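Local coordinates for protein monalysin (Pseudomonas entomophila, PDB 4MKO) that forms beta-barrel pores in host cell membranes, lysing cells and contributing to intestinal damage and lethality in Drosophila, at residues G39-G44 against Y147-T152. Residues are numbered along the deposited sequence; the frame is centred on the assembly and turned at random.
Sequences GDIYIG and YAHNAT
Ile41 and Ile43 on one strand meet His149 and Ala151 on another; no hydrogen bond joins residues 39-44 to 147-152, whose closest CA atoms, those of Ile41 and Ala151, are 7.3 Å apart. The four residues point their CB atoms toward the opposing segment. Ile43 CD1 reaches Ala151 CB at 3.5 Å; alanine's one methyl meets the end of the longer isoleucine branch. In Ile41, CG1 lies anti to the carbonyl carbon (chi1 -61°) and the extended chain beyond it (chi2 -166°) carries CD1 to the His149 ring. That methyl comes in obliquely, 3.5 Å from ND1 of His149, the two side chains crossing at roughly a right angle. Histidine suits this buried place because both ring nitrogens are satisfied: ND1 bonds to Thr52 OG1 and NE2 to Ser180 OG, which together fix the ring's rotation, while Tyr178 stacks on it. Tyr95 packs against both isoleucines and the histidine. Strand 46-67 pairs antiparallel with both strands, 29-43 and 136-151, and these two segments meet through side chains. Such packing between two strands of a mixed sheet that share a neighbour belongs to the elongated, beta-rich body of the aerolysin-like pore-forming toxin fold.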
loop_
_atom_site.group_PDB
_atom_site.type_symbol
_atom_site.label_atom_id
_atom_site.label_comp_id
_atom_site.label_asym_id
_atom_site.label_seq_id
_atom_site.Cartn_x
_atom_site.Cartn_y
_atom_site.Cartn_z
ATOM N N GLY A 39 -8.285 -9.936 12.269
ATOM C CA GLY A 39 -7.448 -11.082 12.579
ATOM C C GLY A 39 -6.127 -10.673 13.164
ATOM O O GLY A 39 -5.856 -9.477 13.329
ATOM N N ASP A 40 -5.285 -11.666 13.458
ATOM C CA ASP A 40 -3.984 -11.438 14.056
ATOM C C ASP A 40 -2.951 -10.765 13.171
ATOM O O ASP A 40 -2.818 -11.091 11.988
ATOM C CB ASP A 40 -3.373 -12.759 14.548
ATOM C CG ASP A 40 -4.009 -13.362 15.786
ATOM O OD1 ASP A 40 -4.692 -12.614 16.534
ATOM O OD2 ASP A 40 -3.795 -14.576 16.030
ATOM N N ILE A 41 -2.159 -9.867 13.793
ATOM C CA ILE A 41 -0.957 -9.271 13.244
ATOM C C ILE A 41 0.021 -9.267 14.408
ATOM O O ILE A 41 -0.351 -8.885 15.529
ATOM C CB ILE A 41 -1.124 -7.872 12.591
ATOM C CG1 ILE A 41 -2.111 -7.928 11.384
ATOM C CG2 ILE A 41 0.241 -7.314 12.162
ATOM C CD1 ILE A 41 -2.104 -6.657 10.422
ATOM N N TYR A 42 1.238 -9.755 14.159
ATOM C CA TYR A 42 2.286 -9.820 15.156
ATOM C C TYR A 42 3.044 -8.497 15.154
ATOM O O TYR A 42 3.643 -8.128 14.155
ATOM C CB TYR A 42 3.237 -11.003 14.877
ATOM C CG TYR A 42 4.232 -11.253 15.996
ATOM C CD1 TYR A 42 5.408 -10.507 16.092
ATOM C CD2 TYR A 42 4.017 -12.256 16.937
ATOM C CE1 TYR A 42 6.325 -10.731 17.120
ATOM C CE2 TYR A 42 4.934 -12.497 17.960
ATOM C CZ TYR A 42 6.077 -11.720 18.057
ATOM O OH TYR A 42 6.983 -11.949 19.058
ATOM N N ILE A 43 3.041 -7.803 16.299
ATOM C CA ILE A 43 3.744 -6.533 16.460
ATOM C C ILE A 43 4.463 -6.588 17.805
ATOM O O ILE A 43 3.809 -6.743 18.838
ATOM C CB ILE A 43 2.798 -5.283 16.413
ATOM C CG1 ILE A 43 1.892 -5.265 15.159
ATOM C CG2 ILE A 43 3.628 -3.975 16.495
ATOM C CD1 ILE A 43 0.697 -4.288 15.256
ATOM N N GLY A 44 5.771 -6.414 17.758
ATOM C CA GLY A 44 6.627 -6.342 18.938
ATOM C C GLY A 44 6.938 -7.683 19.559
ATOM O O GLY A 44 7.928 -8.322 19.193
ATOM N N TYR A 147 -2.485 -0.177 3.277
ATOM C CA TYR A 147 -3.521 -0.619 4.214
ATOM C C TYR A 147 -3.465 0.161 5.515
ATOM O O TYR A 147 -2.376 0.542 5.961
ATOM C CB TYR A 147 -3.337 -2.139 4.518
ATOM C CG TYR A 147 -3.386 -2.969 3.259
ATOM C CD1 TYR A 147 -2.256 -3.116 2.456
ATOM C CD2 TYR A 147 -4.592 -3.479 2.785
ATOM C CE1 TYR A 147 -2.314 -3.796 1.245
ATOM C CE2 TYR A 147 -4.659 -4.182 1.582
ATOM C CZ TYR A 147 -3.517 -4.316 0.805
ATOM O OH TYR A 147 -3.555 -5.003 -0.382
ATOM N N ALA A 148 -4.641 0.404 6.108
ATOM C CA ALA A 148 -4.741 1.028 7.428
ATOM C C ALA A 148 -5.094 -0.094 8.402
ATOM O O ALA A 148 -5.841 -1.025 8.055
ATOM C CB ALA A 148 -5.825 2.105 7.451
ATOM N N HIS A 149 -4.550 -0.005 9.614
ATOM C CA HIS A 149 -4.750 -1.038 10.599
ATOM C C HIS A 149 -5.060 -0.437 11.958
ATOM O O HIS A 149 -4.510 0.609 12.311
ATOM C CB HIS A 149 -3.432 -1.828 10.765
ATOM C CG HIS A 149 -2.846 -2.394 9.509
ATOM N ND1 HIS A 149 -3.200 -3.649 9.053
ATOM C CD2 HIS A 149 -1.971 -1.846 8.640
ATOM C CE1 HIS A 149 -2.502 -3.839 7.944
ATOM N NE2 HIS A 149 -1.756 -2.781 7.654
ATOM N N ASN A 150 -5.889 -1.133 12.732
ATOM C CA ASN A 150 -6.124 -0.839 14.136
ATOM C C ASN A 150 -5.783 -2.134 14.868
ATOM O O ASN A 150 -6.592 -3.066 14.859
ATOM C CB ASN A 150 -7.561 -0.396 14.477
ATOM C CG ASN A 150 -7.770 -0.365 15.998
ATOM O OD1 ASN A 150 -6.834 -0.604 16.780
ATOM N ND2 ASN A 150 -8.974 -0.092 16.462
ATOM N N ALA A 151 -4.577 -2.206 15.428
ATOM C CA ALA A 151 -4.114 -3.348 16.224
ATOM C C ALA A 151 -4.629 -3.059 17.627
ATOM O O ALA A 151 -4.078 -2.212 18.348
ATOM C CB ALA A 151 -2.589 -3.443 16.186
ATOM N N THR A 152 -5.769 -3.685 17.959
ATOM C CA THR A 152 -6.464 -3.442 19.233
ATOM C C THR A 152 -5.571 -3.832 20.430
ATOM O O THR A 152 -4.820 -4.814 20.373
ATOM C CB THR A 152 -7.879 -4.064 19.253
ATOM O OG1 THR A 152 -7.802 -5.482 19.394
ATOM C CG2 THR A 152 -8.717 -3.682 18.022
#